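Local structure of putative pectin lyase (Geobacillus virus E2, 7CHU) at residues C287-K292 against M317-Y322; C341-C346 against D363-Q368. The protein is a trimeric phage tailspike with a pectate-lyase-like beta-helix, and probably recognises, and perhaps cleaves, polysaccharide on the surface of its thermophilic bacterial host. All blocks are in the same frame, centred on the assembly; numbering follows the deposited sequence.

In the fold
Interactions 1 and 2 are two steps along one face of a right-handed parallel beta-helix, their centres about 10 Å apart. Strands 320-324 and 342-346 are neighbours, so the second strand of interaction 1 lies against the first strand of interaction 2: Phe321 N sits 2.9 Å from Asp342 O and Phe321 O 3.0 Å from Tyr344 N, both probable hydrogen bonds. Inside the coil the ring of Phe321 meets that of Phe343, which carries the aromatic row from one contact into the next. Both contacts also reach the second subunit, through Lys288 in 287-292 and through Asp342 in 341-346, which ties this face of the coil to the trimer interface.

Interaction 1 (C287-K292 against M317-Y322); sequences CKFHGK and MNCYFY
Phe289 and Phe321 stack on neighbouring rungs of the parallel beta-helix, where strands 288-290 and 320-322 run side by side in parallel with their axes 4.8 Å apart. The stack is offset: the planes are only 12° from parallel, and Phe289 CD1 lies over one face of the Phe321 ring, displaced toward its rim and 3.5 Å from Phe321 CZ. Both residues lie on the inward face of their strands, and with CG anti to the carbonyl carbon in each the two rings point the same way; Phe260 extends the row beyond Phe289. This is the tight, buried side. Cys319 CB closes against the edge of the Phe289 ring, 3.9 Å from Phe289 CE1. The backbones are joined by a parallel ladder in which Phe289 is gripped from both its N and its O, by Tyr320 O at 2.7 Å and by Tyr322 N.

On the other face Lys288 is buried, but Tyr320, His290 and Tyr322 are partly exposed, so solvent comes nearer here than to the phenylalanine stack. Lys288 runs extended past the Tyr320 ring, its CG at the ring edge, and its NZ forms a salt bridge with Asp219 of the second subunit. Tyr322 turns an edge to the face of the His290 imidazole, planes at 62°, with Tyr322 CD2 3.3 Å from His290 NE2. The imidazole's rotation is fixed from its other nitrogen, ND1, which donates to Gly291 O at 3.2 Å, close to the ring plane. Where the ladder begins, Cys287 N donates to Cys319 SG at 3.5 Å.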
ATOM      1  N   CYS A 287      -1.697  -5.527  -6.397  1.00 13.52           N
ATOM      2  CA  CYS A 287      -1.228  -6.465  -7.401  1.00 13.43           C
ATOM      3  C   CYS A 287      -2.092  -6.426  -8.658  1.00 13.94           C
ATOM      4  O   CYS A 287      -3.259  -6.014  -8.639  1.00 13.25           O
ATOM      5  CB  CYS A 287      -1.154  -7.883  -6.823  1.00 15.30           C
ATOM      6  SG  CYS A 287       0.068  -8.057  -5.472  1.00 17.27           S
ATOM      7  N   LYS A 288      -1.468  -6.802  -9.773  1.00 12.63           N
ATOM      8  CA  LYS A 288      -2.105  -6.853 -11.089  1.00 14.10           C
ATOM      9  C   LYS A 288      -2.378  -8.310 -11.469  1.00 14.75           C
ATOM     10  O   LYS A 288      -1.478  -9.140 -11.366  1.00 13.10           O
ATOM     11  CB  LYS A 288      -1.188  -6.215 -12.139  1.00 14.23           C
ATOM     12  CG  LYS A 288      -1.609  -6.463 -13.596  1.00 16.38           C
ATOM     13  CD  LYS A 288      -0.693  -5.704 -14.543  1.00 15.37           C
ATOM     14  CE  LYS A 288      -1.012  -5.957 -15.991  1.00 18.16           C
ATOM     15  NZ  LYS A 288      -0.335  -4.969 -16.874  1.00 19.92           N
ATOM     16  N   PHE A 289      -3.610  -8.620 -11.918  1.00 12.60           N
ATOM     17  CA  PHE A 289      -4.002  -9.956 -12.389  1.00 13.23           C
ATOM     18  C   PHE A 289      -4.623  -9.797 -13.777  1.00 16.15           C
ATOM     19  O   PHE A 289      -5.794  -9.417 -13.907  1.00 13.75           O
ATOM     20  CB  PHE A 289      -4.984 -10.636 -11.432  1.00 14.39           C
ATOM     21  CG  PHE A 289      -4.457 -10.813 -10.031  1.00 14.42           C
ATOM     22  CD1 PHE A 289      -4.691  -9.844  -9.060  1.00 14.59           C
ATOM     23  CD2 PHE A 289      -3.723 -11.932  -9.689  1.00 14.90           C
ATOM     24  CE1 PHE A 289      -4.191  -9.991  -7.748  1.00 14.03           C
ATOM     25  CE2 PHE A 289      -3.237 -12.107  -8.387  1.00 15.31           C
ATOM     26  CZ  PHE A 289      -3.454 -11.131  -7.412  1.00 13.85           C
ATOM     27  N   HIS A 290      -3.846 -10.102 -14.812  1.00 14.31           N
ATOM     28  CA  HIS A 290      -4.173  -9.726 -16.188  1.00 20.06           C
ATOM     29  C   HIS A 290      -4.230 -10.977 -17.060  1.00 18.85           C
ATOM     30  O   HIS A 290      -3.297 -11.774 -17.056  1.00 17.17           O
ATOM     31  CB  HIS A 290      -3.106  -8.750 -16.698  1.00 19.04           C
ATOM     32  CG  HIS A 290      -3.470  -8.005 -17.943  1.00 21.24           C
ATOM     33  ND1 HIS A 290      -3.530  -8.607 -19.182  1.00 24.10           N
ATOM     34  CD2 HIS A 290      -3.681  -6.684 -18.156  1.00 20.17           C
ATOM     35  CE1 HIS A 290      -3.807  -7.693 -20.100  1.00 19.52           C
ATOM     36  NE2 HIS A 290      -3.903  -6.520 -19.501  1.00 24.33           N
ATOM     37  N   GLY A 291      -5.293 -11.130 -17.828  1.00 17.31           N
ATOM     38  CA  GLY A 291      -5.488 -12.347 -18.575  1.00 17.08           C
ATOM     39  C   GLY A 291      -4.545 -12.497 -19.752  1.00 19.21           C
ATOM     40  O   GLY A 291      -3.687 -11.658 -20.044  1.00 19.04           O
ATOM     41  N   LYS A 292      -4.728 -13.618 -20.445  1.00 15.85           N
ATOM     42  CA  LYS A 292      -3.822 -14.058 -21.494  1.00 18.49           C
ATOM     43  C   LYS A 292      -4.150 -13.435 -22.843  1.00 20.78           C
ATOM     44  O   LYS A 292      -3.243 -13.093 -23.602  1.00 16.76           O
ATOM     45  CB  LYS A 292      -3.874 -15.588 -21.604  1.00 18.10           C
ATOM     46  CG  LYS A 292      -2.934 -16.168 -22.643  1.00 22.14           C
ATOM     47  CD  LYS A 292      -2.975 -17.677 -22.613  1.00 24.92           C
ATOM     48  CE  LYS A 292      -1.976 -18.227 -23.595  1.00 28.28           C
ATOM     49  NZ  LYS A 292      -1.797 -19.657 -23.372  1.00 31.52           N
ATOM     50  N   MET A 317      -6.027  -6.251  -1.404  1.00 13.23           N
ATOM     51  CA  MET A 317      -6.130  -4.808  -1.243  1.00 15.86           C
ATOM     52  C   MET A 317      -5.761  -4.092  -2.534  1.00 16.03           C
ATOM     53  O   MET A 317      -4.643  -4.246  -3.042  1.00 14.85           O
ATOM     54  CB  MET A 317      -5.234  -4.318  -0.105  1.00 15.72           C
ATOM     55  CG  MET A 317      -5.402  -5.083   1.194  1.00 14.36           C
ATOM     56  SD  MET A 317      -7.051  -4.904   1.922  0.67 11.48           S
ATOM     57  CE  MET A 317      -7.092  -3.140   2.279  1.00 15.53           C
ATOM     58  N   ASN A 318      -6.689  -3.274  -3.025  1.00 14.31           N
ATOM     59  CA  ASN A 318      -6.500  -2.434  -4.211  1.00 16.93           C
ATOM     60  C   ASN A 318      -5.773  -3.201  -5.321  1.00 16.57           C
ATOM     61  O   ASN A 318      -4.727  -2.800  -5.835  1.00 15.19           O
ATOM     62  CB  ASN A 318      -5.797  -1.093  -3.868  1.00 14.17           C
ATOM     63  CG  ASN A 318      -4.665  -1.222  -2.833  1.00 14.04           C
ATOM     64  OD1 ASN A 318      -4.900  -1.451  -1.631  1.00 13.99           O
ATOM     65  ND2 ASN A 318      -3.432  -1.029  -3.291  1.00 15.62           N
ATOM     66  N   CYS A 319      -6.355  -4.339  -5.690  1.00 16.35           N
ATOM     67  CA  CYS A 319      -5.806  -5.120  -6.783  1.00 13.46           C
ATOM     68  C   CYS A 319      -6.636  -4.934  -8.038  1.00 14.99           C
ATOM     69  O   CYS A 319      -7.825  -4.584  -7.995  1.00 14.96           O
ATOM     70  CB  CYS A 319      -5.691  -6.611  -6.427  1.00 14.60           C
ATOM     71  SG  CYS A 319      -4.548  -6.972  -5.055  1.00 17.13           S
ATOM     72  N   TYR A 320      -5.980  -5.185  -9.163  1.00 13.44           N
ATOM     73  CA  TYR A 320      -6.520  -4.982 -10.499  1.00 15.66           C
ATOM     74  C   TYR A 320      -6.725  -6.347 -11.155  1.00 17.69           C
ATOM     75  O   TYR A 320      -5.775  -7.136 -11.269  1.00 14.26           O
ATOM     76  CB  TYR A 320      -5.554  -4.117 -11.313  1.00 15.21           C
ATOM     77  CG  TYR A 320      -5.713  -4.183 -12.823  1.00 19.39           C
ATOM     78  CD1 TYR A 320      -6.904  -3.814 -13.451  1.00 20.14           C
ATOM     79  CD2 TYR A 320      -4.654  -4.600 -13.616  1.00 22.79           C
ATOM     80  CE1 TYR A 320      -7.031  -3.867 -14.835  1.00 23.47           C
ATOM     81  CE2 TYR A 320      -4.764  -4.659 -14.975  1.00 26.18           C
ATOM     82  CZ  TYR A 320      -5.944  -4.297 -15.579  1.00 23.66           C
ATOM     83  OH  TYR A 320      -5.992  -4.386 -16.939  1.00 32.41           O
ATOM     84  N   PHE A 321      -7.963  -6.627 -11.566  1.00 12.70           N
ATOM     85  CA  PHE A 321      -8.328  -7.874 -12.226  1.00 16.10           C
ATOM     86  C   PHE A 321      -8.880  -7.561 -13.606  1.00 17.46           C
ATOM     87  O   PHE A 321      -9.766  -6.704 -13.735  1.00 17.93           O
ATOM     88  CB  PHE A 321      -9.391  -8.633 -11.422  1.00 12.98           C
ATOM     89  CG  PHE A 321      -8.876  -9.215 -10.129  1.00 12.03           C
ATOM     90  CD1 PHE A 321      -8.801  -8.425  -8.976  1.00 13.14           C
ATOM     91  CD2 PHE A 321      -8.474 -10.546 -10.070  1.00 12.82           C
ATOM     92  CE1 PHE A 321      -8.314  -8.952  -7.779  1.00 14.11           C
ATOM     93  CE2 PHE A 321      -7.992 -11.094  -8.872  1.00 13.43           C
ATOM     94  CZ  PHE A 321      -7.921 -10.304  -7.728  1.00 14.82           C
ATOM     95  N   TYR A 322      -8.393  -8.269 -14.628  1.00 16.64           N
ATOM     96  CA  TYR A 322      -8.863  -8.015 -15.986  1.00 20.18           C
ATOM     97  C   TYR A 322      -8.803  -9.288 -16.821  1.00 17.69           C
ATOM     98  O   TYR A 322      -7.797 -10.004 -16.788  1.00 17.77           O
ATOM     99  CB  TYR A 322      -8.034  -6.898 -16.644  1.00 18.94           C
ATOM    100  CG  TYR A 322      -8.178  -6.832 -18.143  1.00 20.07           C
ATOM    101  CD1 TYR A 322      -9.364  -6.424 -18.723  1.00 18.36           C
ATOM    102  CD2 TYR A 322      -7.136  -7.206 -18.971  1.00 20.63           C
ATOM    103  CE1 TYR A 322      -9.499  -6.377 -20.098  1.00 23.08           C
ATOM    104  CE2 TYR A 322      -7.255  -7.162 -20.333  1.00 20.76           C
ATOM    105  CZ  TYR A 322      -8.435  -6.739 -20.895  1.00 22.73           C
ATOM    106  OH  TYR A 322      -8.552  -6.713 -22.262  1.00 26.15           O
TER

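Interaction 2 (C341-C346 against D363-Q368); sequences CDFYNC and DGCSGQ
The Phe343 ring has Cys365 CB at its edge, 4.1 Å from Phe343 CE2, and Ser366 O near its plane at the same rim, while the ring of Phe350 meets it with its plane nearly parallel. On the opposite side of the strands the Tyr344 ring takes Gln368 at its edge: the two side chains lie alongside, ring and amide planes 81° apart, with Gln368 OE1 4.0 Å from Tyr344 CE1. Gln368 reaches this place with CG anti to its N (chi1 -162°) and the chain extended. Strands 342-346 and 366-368 are successive rungs of the parallel beta-helix. At the start of their ladder Cys341 N donates to Cys365 SG at 3.4 Å; from there the hydrogen bonds run to and fro between the strands, Phe343 N to Ser366 O, and Gln368 N to Phe343 O at 2.9 Å. Gly367 sits opposite Phe343, its CA 3.0 Å from Phe343 O, a close approach of the two backbones. The Asp342 carboxylate lies beside Ser366, but its charge is met across the trimer interface, where OD1 forms a salt bridge with Arg335 and OD2 another with Lys337, both of the second subunit.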
ATOM      1  N   CYS A 341     -10.781  -3.203  -4.873  1.00 13.74           N
ATOM      2  CA  CYS A 341     -10.318  -3.822  -6.102  1.00 13.67           C
ATOM      3  C   CYS A 341     -11.198  -3.402  -7.270  1.00 16.39           C
ATOM      4  O   CYS A 341     -12.361  -3.031  -7.105  1.00 14.21           O
ATOM      5  CB  CYS A 341     -10.309  -5.357  -5.976  1.00 15.28           C
ATOM      6  SG  CYS A 341      -9.251  -5.914  -4.597  1.00 16.66           S
ATOM      7  N   ASP A 342     -10.660  -3.548  -8.466  1.00 14.38           N
ATOM      8  CA  ASP A 342     -11.452  -3.314  -9.657  1.00 18.04           C
ATOM      9  C   ASP A 342     -11.370  -4.535 -10.556  1.00 19.69           C
ATOM     10  O   ASP A 342     -10.295  -5.120 -10.728  1.00 15.10           O
ATOM     11  CB  ASP A 342     -10.998  -2.074 -10.401  1.00 17.41           C
ATOM     12  CG  ASP A 342     -12.058  -1.573 -11.372  1.00 23.55           C
ATOM     13  OD1 ASP A 342     -11.978  -2.014 -12.542  1.00 19.75           O
ATOM     14  OD2 ASP A 342     -12.956  -0.772 -10.959  1.00 19.65           O
ATOM     15  N   PHE A 343     -12.511  -4.881 -11.150  1.00 14.85           N
ATOM     16  CA  PHE A 343     -12.702  -6.092 -11.935  1.00 15.56           C
ATOM     17  C   PHE A 343     -13.257  -5.714 -13.298  1.00 16.96           C
ATOM     18  O   PHE A 343     -14.261  -4.998 -13.378  1.00 18.15           O
ATOM     19  CB  PHE A 343     -13.691  -7.040 -11.246  1.00 18.26           C
ATOM     20  CG  PHE A 343     -13.343  -7.376  -9.830  1.00 15.31           C
ATOM     21  CD1 PHE A 343     -12.536  -8.492  -9.553  1.00 13.95           C
ATOM     22  CD2 PHE A 343     -13.857  -6.628  -8.774  1.00 12.84           C
ATOM     23  CE1 PHE A 343     -12.224  -8.847  -8.237  1.00 14.30           C
ATOM     24  CE2 PHE A 343     -13.554  -6.948  -7.449  1.00 15.91           C
ATOM     25  CZ  PHE A 343     -12.728  -8.071  -7.169  1.00 14.49           C
ATOM     26  N   TYR A 344     -12.625  -6.188 -14.364  1.00 13.39           N
ATOM     27  CA  TYR A 344     -13.098  -5.864 -15.706  1.00 20.13           C
ATOM     28  C   TYR A 344     -13.072  -7.104 -16.595  1.00 17.61           C
ATOM     29  O   TYR A 344     -12.002  -7.541 -17.027  1.00 18.58           O
ATOM     30  CB  TYR A 344     -12.270  -4.736 -16.325  1.00 22.21           C
ATOM     31  CG  TYR A 344     -12.890  -4.171 -17.575  1.00 21.11           C
ATOM     32  CD1 TYR A 344     -13.878  -3.186 -17.504  1.00 22.50           C
ATOM     33  CD2 TYR A 344     -12.497  -4.623 -18.825  1.00 21.15           C
ATOM     34  CE1 TYR A 344     -14.447  -2.664 -18.660  1.00 26.87           C
ATOM     35  CE2 TYR A 344     -13.061  -4.110 -19.979  1.00 20.44           C
ATOM     36  CZ  TYR A 344     -14.031  -3.128 -19.889  1.00 24.43           C
ATOM     37  OH  TYR A 344     -14.611  -2.626 -21.029  1.00 31.44           O
ATOM     38  N   ASN A 345     -14.262  -7.639 -16.886  1.00 15.10           N
ATOM     39  CA  ASN A 345     -14.507  -8.628 -17.932  1.00 15.33           C
ATOM     40  C   ASN A 345     -14.140 -10.045 -17.516  1.00 19.06           C
ATOM     41  O   ASN A 345     -13.014 -10.494 -17.749  1.00 15.55           O
ATOM     42  CB  ASN A 345     -13.777  -8.276 -19.229  1.00 18.11           C
ATOM     43  CG  ASN A 345     -14.510  -8.782 -20.446  1.00 19.85           C
ATOM     44  OD1 ASN A 345     -15.734  -8.907 -20.427  1.00 22.43           O
ATOM     45  ND2 ASN A 345     -13.776  -9.094 -21.503  1.00 19.59           N
ATOM     46  N   CYS A 346     -15.101 -10.772 -16.939  1.00 14.63           N
ATOM     47  CA  CYS A 346     -14.931 -12.195 -16.692  1.00 16.04           C
ATOM     48  C   CYS A 346     -16.210 -12.945 -17.070  1.00 21.52           C
ATOM     49  O   CYS A 346     -17.275 -12.354 -17.270  1.00 19.72           O
ATOM     50  CB  CYS A 346     -14.579 -12.469 -15.238  1.00 15.78           C
ATOM     51  SG  CYS A 346     -15.937 -12.013 -14.086  1.00 18.50           S
ATOM     52  N   ASP A 363     -15.533  -4.689  -0.165  1.00 16.55           N
ATOM     53  CA  ASP A 363     -15.709  -3.320   0.292  1.00 19.00           C
ATOM     54  C   ASP A 363     -14.967  -2.321  -0.596  1.00 22.08           C
ATOM     55  O   ASP A 363     -13.780  -2.501  -0.890  1.00 16.30           O
ATOM     56  CB  ASP A 363     -15.240  -3.191   1.743  1.00 20.66           C
ATOM     57  CG  ASP A 363     -15.427  -1.791   2.284  1.00 30.34           C
ATOM     58  OD1 ASP A 363     -14.437  -1.185   2.745  1.00 37.18           O
ATOM     59  OD2 ASP A 363     -16.571  -1.277   2.230  1.00 38.17           O
ATOM     60  N   GLY A 364     -15.664  -1.257  -1.008  1.00 19.10           N
ATOM     61  CA  GLY A 364     -15.038  -0.239  -1.835  1.00 17.94           C
ATOM     62  C   GLY A 364     -14.608  -0.706  -3.210  1.00 18.83           C
ATOM     63  O   GLY A 364     -13.722  -0.093  -3.816  1.00 17.73           O
ATOM     64  N   CYS A 365     -15.199  -1.778  -3.725  1.00 17.51           N
ATOM     65  CA  CYS A 365     -14.804  -2.323  -5.018  1.00 16.11           C
ATOM     66  C   CYS A 365     -15.714  -1.792  -6.108  1.00 18.94           C
ATOM     67  O   CYS A 365     -16.799  -1.275  -5.840  1.00 19.66           O
ATOM     68  CB  CYS A 365     -14.860  -3.859  -5.026  1.00 16.35           C
ATOM     69  SG  CYS A 365     -13.719  -4.667  -3.875  1.00 18.98           S
ATOM     70  N   SER A 366     -15.277  -1.946  -7.354  1.00 16.13           N
ATOM     71  CA  SER A 366     -16.153  -1.637  -8.478  1.00 18.54           C
ATOM     72  C   SER A 366     -15.690  -2.475  -9.661  1.00 19.90           C
ATOM     73  O   SER A 366     -14.797  -3.323  -9.532  1.00 17.29           O
ATOM     74  CB  SER A 366     -16.176  -0.133  -8.784  1.00 19.77           C
ATOM     75  OG  SER A 366     -17.351   0.182  -9.525  1.00 23.18           O
ATOM     76  N   GLY A 367     -16.338  -2.280 -10.806  1.00 16.52           N
ATOM     77  CA  GLY A 367     -15.982  -3.046 -11.978  1.00 17.45           C
ATOM     78  C   GLY A 367     -17.133  -3.166 -12.950  1.00 19.23           C
ATOM     79  O   GLY A 367     -18.222  -2.661 -12.717  1.00 20.09           O
ATOM     80  N   GLN A 368     -16.865  -3.871 -14.047  1.00 18.52           N
ATOM     81  CA  GLN A 368     -17.845  -3.971 -15.110  1.00 18.01           C
ATOM     82  C   GLN A 368     -17.657  -5.282 -15.852  1.00 19.69           C
ATOM     83  O   GLN A 368     -16.533  -5.775 -15.990  1.00 19.02           O
ATOM     84  CB  GLN A 368     -17.731  -2.776 -16.078  1.00 20.05           C
ATOM     85  CG  GLN A 368     -18.987  -2.598 -16.947  1.00 17.34           C
ATOM     86  CD  GLN A 368     -18.874  -1.404 -17.876  1.00 27.68           C
ATOM     87  OE1 GLN A 368     -17.830  -0.746 -17.943  1.00 25.72           O
ATOM     88  NE2 GLN A 368     -19.946  -1.125 -18.611  1.00 25.65           N
TER